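Local coordinates for protein xyloglucan-specific endo-beta-1,4-glucanase (Uncultured bacterium, PDB 4W85) that hydrolyses internal beta-1,4-glucosidic linkages in the backbone of xyloglucan, as a family 5 glycoside hydrolase from a ruminal metagenome, at residues L22-G27 / E34-N39; G27-N32 / S77-A82. The protein carries 1 engineered substitution. One frame throughout, in Å; residues are numbered along the deposited sequence.

Interaction 1 (L22-G27 / E34-N39). With BGC (beta-D-glucopyranose), chain C.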
loop_
_atom_site.group_PDB
_atom_site.type_symbol
_atom_site.label_atom_id
_atom_site.label_comp_id
_atom_site.label_asym_id
_atom_site.label_seq_id
_atom_site.Cartn_x
_atom_site.Cartn_y
_atom_site.Cartn_z
ATOM N N LEU A 22 12.336 2.184 -1.816
ATOM C CA LEU A 22 12.270 3.520 -1.229
ATOM C C LEU A 22 11.715 3.514 0.186
ATOM O O LEU A 22 11.875 4.529 0.915
ATOM C CB LEU A 22 11.551 4.529 -2.137
ATOM C CG LEU A 22 12.110 4.641 -3.538
ATOM C CD1 LEU A 22 11.244 5.503 -4.423
ATOM C CD2 LEU A 22 13.527 5.224 -3.518
ATOM N N ASP A 23 11.095 2.397 0.569
ATOM C CA ASP A 23 10.624 2.178 1.897
ATOM C C ASP A 23 11.691 1.699 2.867
ATOM O O ASP A 23 11.489 1.765 4.102
ATOM C CB ASP A 23 9.451 1.210 1.926
ATOM C CG ASP A 23 9.674 -0.048 1.070
ATOM O OD1 ASP A 23 10.132 0.095 -0.079
ATOM O OD2 ASP A 23 9.346 -1.172 1.590
ATOM N N ALA A 24 12.830 1.253 2.352
ATOM C CA ALA A 24 13.914 0.863 3.232
ATOM C C ALA A 24 14.481 1.981 4.065
ATOM O O ALA A 24 14.594 3.132 3.629
ATOM C CB ALA A 24 15.002 0.124 2.452
ATOM N N THR A 25 14.986 1.617 5.241
ATOM C CA THR A 25 15.303 2.610 6.284
ATOM C C THR A 25 16.802 2.727 6.636
ATOM O O THR A 25 17.152 3.495 7.522
ATOM C CB THR A 25 14.513 2.343 7.551
ATOM O OG1 THR A 25 14.933 1.095 8.146
ATOM C CG2 THR A 25 13.049 2.304 7.274
ATOM N N GLY A 26 17.689 1.981 5.950
ATOM C CA GLY A 26 19.134 2.113 6.170
ATOM C C GLY A 26 19.663 3.331 5.441
ATOM O O GLY A 26 18.913 4.021 4.763
ATOM N N GLY A 27 20.934 3.626 5.637
ATOM C CA GLY A 27 21.577 4.697 4.903
ATOM C C GLY A 27 21.294 6.110 5.363
ATOM O O GLY A 27 21.846 7.053 4.821
ATOM N N GLU A 34 17.770 3.663 -0.697
ATOM C CA GLU A 34 17.034 2.840 -1.653
ATOM C C GLU A 34 17.549 1.421 -1.788
ATOM O O GLU A 34 16.789 0.497 -2.046
ATOM C CB GLU A 34 17.034 3.502 -3.062
ATOM C CG GLU A 34 16.161 2.752 -4.059
ATOM C CD GLU A 34 16.103 3.435 -5.431
ATOM O OE1 GLU A 34 16.670 4.533 -5.589
ATOM O OE2 GLU A 34 15.465 2.881 -6.318
ATOM N N THR A 35 18.850 1.265 -1.620
ATOM C CA THR A 35 19.521 0.003 -1.886
ATOM C C THR A 35 19.952 -0.633 -0.522
ATOM O O THR A 35 20.563 -1.685 -0.510
ATOM C CB THR A 35 20.807 0.153 -2.734
ATOM O OG1 THR A 35 21.614 1.124 -2.142
ATOM C CG2 THR A 35 20.545 0.544 -4.208
ATOM N N SER A 36 19.523 -0.043 0.598
ATOM C CA SER A 36 20.039 -0.402 1.960
ATOM C C SER A 36 19.528 -1.751 2.427
ATOM O O SER A 36 20.038 -2.338 3.337
ATOM C CB SER A 36 19.669 0.663 2.990
ATOM O OG SER A 36 18.254 0.662 3.194
ATOM N N TRP A 37 18.462 -2.233 1.845
ATOM C CA TRP A 37 17.980 -3.551 2.223
ATOM C C TRP A 37 18.267 -4.550 1.114
ATOM O O TRP A 37 17.589 -5.552 1.040
ATOM C CB TRP A 37 16.478 -3.511 2.524
ATOM C CG TRP A 37 16.138 -2.849 3.898
ATOM C CD1 TRP A 37 17.004 -2.386 4.833
ATOM C CD2 TRP A 37 14.820 -2.611 4.427
ATOM N NE1 TRP A 37 16.281 -1.842 5.921
ATOM C CE2 TRP A 37 14.959 -2.034 5.691
ATOM C CE3 TRP A 37 13.540 -2.845 3.936
ATOM C CZ2 TRP A 37 13.863 -1.683 6.475
ATOM C CZ3 TRP A 37 12.476 -2.518 4.693
ATOM C CH2 TRP A 37 12.628 -1.932 5.959
ATOM N N GLY A 38 19.231 -4.246 0.246
ATOM C CA GLY A 38 19.762 -5.278 -0.711
ATOM C C GLY A 38 19.103 -5.295 -2.062
ATOM O O GLY A 38 19.459 -6.103 -2.900
ATOM N N ASN A 39 18.165 -4.392 -2.329
ATOM C CA ASN A 39 17.657 -4.308 -3.681
ATOM C C ASN A 39 18.460 -3.365 -4.551
ATOM O O ASN A 39 19.054 -2.381 -4.071
ATOM C CB ASN A 39 16.176 -3.901 -3.667
ATOM C CG ASN A 39 15.317 -5.074 -3.336
ATOM O OD1 ASN A 39 15.567 -6.177 -3.837
ATOM N ND2 ASN A 39 14.350 -4.886 -2.499
HETATM C C2 BGC C . 13.863 -6.256 7.169
HETATM C C3 BGC C . 15.211 -5.786 6.688
HETATM C C4 BGC C . 15.843 -6.822 5.798
HETATM C C5 BGC C . 14.974 -7.076 4.579
HETATM C C6 BGC C . 15.751 -7.982 3.594
HETATM C C1 BGC C . 12.989 -6.475 5.903
HETATM O O1 BGC C . 11.586 -6.722 6.169
HETATM O O2 BGC C . 13.479 -5.243 8.063
HETATM O O3 BGC C . 16.096 -5.656 7.737
HETATM O O4 BGC C . 17.085 -6.310 5.421
HETATM O O5 BGC C . 13.625 -7.496 5.056
HETATM O O6 BGC C . 16.297 -9.159 4.185
HETATM O O HOH W 1 17.588 -0.670 8.140
#
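The indole of Trp37 is sandwiched between protein and sugar. Over one face sits Ala24, whose CB makes a CH-pi contact 3.6 Å from the centroid of the five-membered ring; over the opposite face lies the bound glucose, its C3 3.9 Å from Trp37 CE2 and its ring roughly parallel to the indole, consistent with the aromatic platforms on which glycoside hydrolases commonly hold sugars. With CG anti to the carbonyl carbon (chi1 -75°), the indole is laid across the backbone of Ala24 and Thr25.

Two polar contacts lie beside the indole. A water in the ring plane accepts from Trp37 NE1 at 2.8 Å and also bonds Thr25 OG1. Ser36 OG takes a weak, bent bond (131°) from Gly26 N at 3.1 Å, while its stronger partner is the Ala33 carbonyl.

Apolar packing closes the inner end, where Leu22 CD2 lies alongside the extended chain of Glu34, 3.7 Å from its CG. The Glu34 carboxylate turns to Arg83, in a salt bridge, and to Thr42.

Both segments belong to the loop joining barrel strand 15-18 to helix 44-53, and Leu22 also packs on Trp80 and Val87 of helix 78-93.

Interaction 2 (G27-N32 / S77-A82)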
loop_
_atom_site.group_PDB
_atom_site.type_symbol
_atom_site.label_atom_id
_atom_site.label_comp_id
_atom_site.label_asym_id
_atom_site.label_seq_id
_atom_site.Cartn_x
_atom_site.Cartn_y
_atom_site.Cartn_z
ATOM N N GLY A 27 20.934 3.626 5.637
ATOM C CA GLY A 27 21.577 4.697 4.903
ATOM C C GLY A 27 21.294 6.110 5.363
ATOM O O GLY A 27 21.846 7.053 4.821
ATOM N N GLY A 28 20.456 6.286 6.364
ATOM C CA GLY A 28 20.230 7.630 6.876
ATOM C C GLY A 28 19.679 8.624 5.874
ATOM O O GLY A 28 18.832 8.261 5.079
ATOM N N ASN A 29 20.177 9.874 5.900
ATOM C CA ASN A 29 19.691 10.913 5.039
ATOM C C ASN A 29 20.392 10.923 3.713
ATOM O O ASN A 29 21.158 11.863 3.355
ATOM C CB ASN A 29 19.869 12.244 5.736
ATOM C CG ASN A 29 19.271 13.385 4.986
ATOM O OD1 ASN A 29 18.420 13.259 4.109
ATOM N ND2 ASN A 29 19.738 14.543 5.331
ATOM N N SER A 30 20.163 9.857 2.973
ATOM C CA SER A 30 20.906 9.570 1.777
ATOM C C SER A 30 20.004 8.830 0.768
ATOM O O SER A 30 19.106 8.057 1.132
ATOM C CB SER A 30 22.170 8.776 2.057
ATOM O OG SER A 30 22.641 8.268 0.819
ATOM N N VAL A 31 20.218 9.128 -0.514
ATOM C CA VAL A 31 19.538 8.382 -1.570
ATOM C C VAL A 31 19.922 6.884 -1.560
ATOM O O VAL A 31 19.198 6.067 -2.081
ATOM C CB VAL A 31 19.719 8.976 -3.020
ATOM C CG1 VAL A 31 19.124 10.347 -3.088
ATOM C CG2 VAL A 31 21.170 8.972 -3.500
ATOM N N ASN A 32 21.054 6.541 -0.966
ATOM C CA ASN A 32 21.432 5.140 -0.792
ATOM C C ASN A 32 20.497 4.344 0.080
ATOM O O ASN A 32 20.563 3.140 0.070
ATOM C CB ASN A 32 22.844 5.066 -0.243
ATOM C CG ASN A 32 23.834 5.674 -1.209
ATOM O OD1 ASN A 32 23.664 5.568 -2.385
ATOM N ND2 ASN A 32 24.791 6.402 -0.697
ATOM N N SER A 77 14.484 16.237 2.239
ATOM C CA SER A 77 15.762 16.512 1.639
ATOM C C SER A 77 15.597 16.543 0.115
ATOM O O SER A 77 14.896 15.714 -0.513
ATOM C CB SER A 77 16.806 15.531 2.215
ATOM O OG SER A 77 18.053 15.631 1.598
ATOM N N ALA A 78 16.191 17.539 -0.506
ATOM C CA ALA A 78 15.941 17.731 -1.924
ATOM C C ALA A 78 16.340 16.527 -2.779
ATOM O O ALA A 78 15.635 16.146 -3.692
ATOM C CB ALA A 78 16.649 19.027 -2.388
ATOM N N ASP A 79 17.488 15.943 -2.505
ATOM C CA ASP A 79 17.921 14.718 -3.203
ATOM C C ASP A 79 16.932 13.553 -3.168
ATOM O O ASP A 79 16.676 12.820 -4.192
ATOM C CB ASP A 79 19.330 14.252 -2.769
ATOM C CG ASP A 79 19.502 13.918 -1.239
ATOM O OD1 ASP A 79 18.607 13.937 -0.332
ATOM O OD2 ASP A 79 20.674 13.527 -0.947
ATOM N N TRP A 80 16.307 13.419 -2.011
ATOM C CA TRP A 80 15.424 12.332 -1.811
ATOM C C TRP A 80 14.120 12.592 -2.547
ATOM O O TRP A 80 13.551 11.678 -3.205
ATOM C CB TRP A 80 15.174 12.106 -0.341
ATOM C CG TRP A 80 14.265 10.948 -0.052
ATOM C CD1 TRP A 80 13.022 11.014 0.452
ATOM C CD2 TRP A 80 14.556 9.569 -0.223
ATOM N NE1 TRP A 80 12.511 9.753 0.632
ATOM C CE2 TRP A 80 13.429 8.847 0.222
ATOM C CE3 TRP A 80 15.695 8.861 -0.688
ATOM C CZ2 TRP A 80 13.375 7.466 0.224
ATOM C CZ3 TRP A 80 15.626 7.486 -0.730
ATOM C CH2 TRP A 80 14.482 6.791 -0.236
ATOM N N LEU A 81 13.650 13.822 -2.446
ATOM C CA LEU A 81 12.400 14.179 -3.113
ATOM C C LEU A 81 12.558 13.995 -4.636
ATOM O O LEU A 81 11.684 13.423 -5.291
ATOM C CB LEU A 81 12.018 15.570 -2.760
ATOM C CG LEU A 81 10.798 16.125 -3.519
ATOM C CD1 LEU A 81 9.625 15.232 -3.330
ATOM C CD2 LEU A 81 10.427 17.574 -3.140
ATOM N N ALA A 82 13.732 14.352 -5.151
ATOM C CA ALA A 82 14.025 14.229 -6.585
ATOM C C ALA A 82 14.134 12.766 -6.973
ATOM O O ALA A 82 13.751 12.402 -8.064
ATOM C CB ALA A 82 15.298 14.993 -6.977
HETATM O O HOH W 2 18.139 12.116 1.760
HETATM O O HOH W 3 21.892 11.345 -1.080
#
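Val31 lies against the first turn of helix 78-93, one of the outer helices of the (beta/alpha)8 TIM barrel, and joins it to the long loop that follows strand 15-18. Its CG1 branch, anti to the carbonyl carbon (chi1 -63°), comes to within 3.7 Å of Asp79 O and 3.9 Å of Asp79 CB. Trp80 follows on the same side: Val31 CA meets the indole edge in the ring plane, 4.0 Å from Trp80 CE3, while the ring itself stacks on His67 and meets Phe64 nearly at right angles.

Nearer the solvent, the side chains of Asn29, Ser77 and Asp79 face one another. Asn29 OD1 stands 3.4 Å from Ser77 CB, and a water bridges the amide to the carboxylate by donating to both Asn29 OD1 and Asp79 OD1. Ser77 sits at the N-cap position, but its hydroxyl does not cap the helix: Ser77 OG donates to Asp79 OD1 at 2.6 Å, from above the carboxylate plane. Replacing Ser77 by alanine takes away this donor, and Asp79 OD1 would probably lose a partner and its carboxylate be freer to turn away from the two waters it holds.

Within the loop, Ser30 forms an ST turn, its OG accepting from Asn32 N at 2.9 Å. The second water completes the bridge between loop and helix: it accepts from Val31 N at 2.8 Å and donates to Asp79 OD2 at 2.5 Å.

Overall arrangement
Three of the four segments belong to the loop between strand 15-18 and helix 44-53; the fourth opens helix 78-93, and the two interactions share Gly27. Interaction 1 folds this loop on itself and is partly buried, its centre about 17 Å from the centre of the chain; its ring packing serves the sugar pocket. Interaction 2, its centre about 21 Å from the centre of the chain, is a surface contact of the loop with helix 78-93, where waters carry much of the polar bonding and a carboxylate is their common partner. The two meet where Leu22 O packs against Trp80 CZ2 at 3.4 Å, which links the loop's inner end to the same helix.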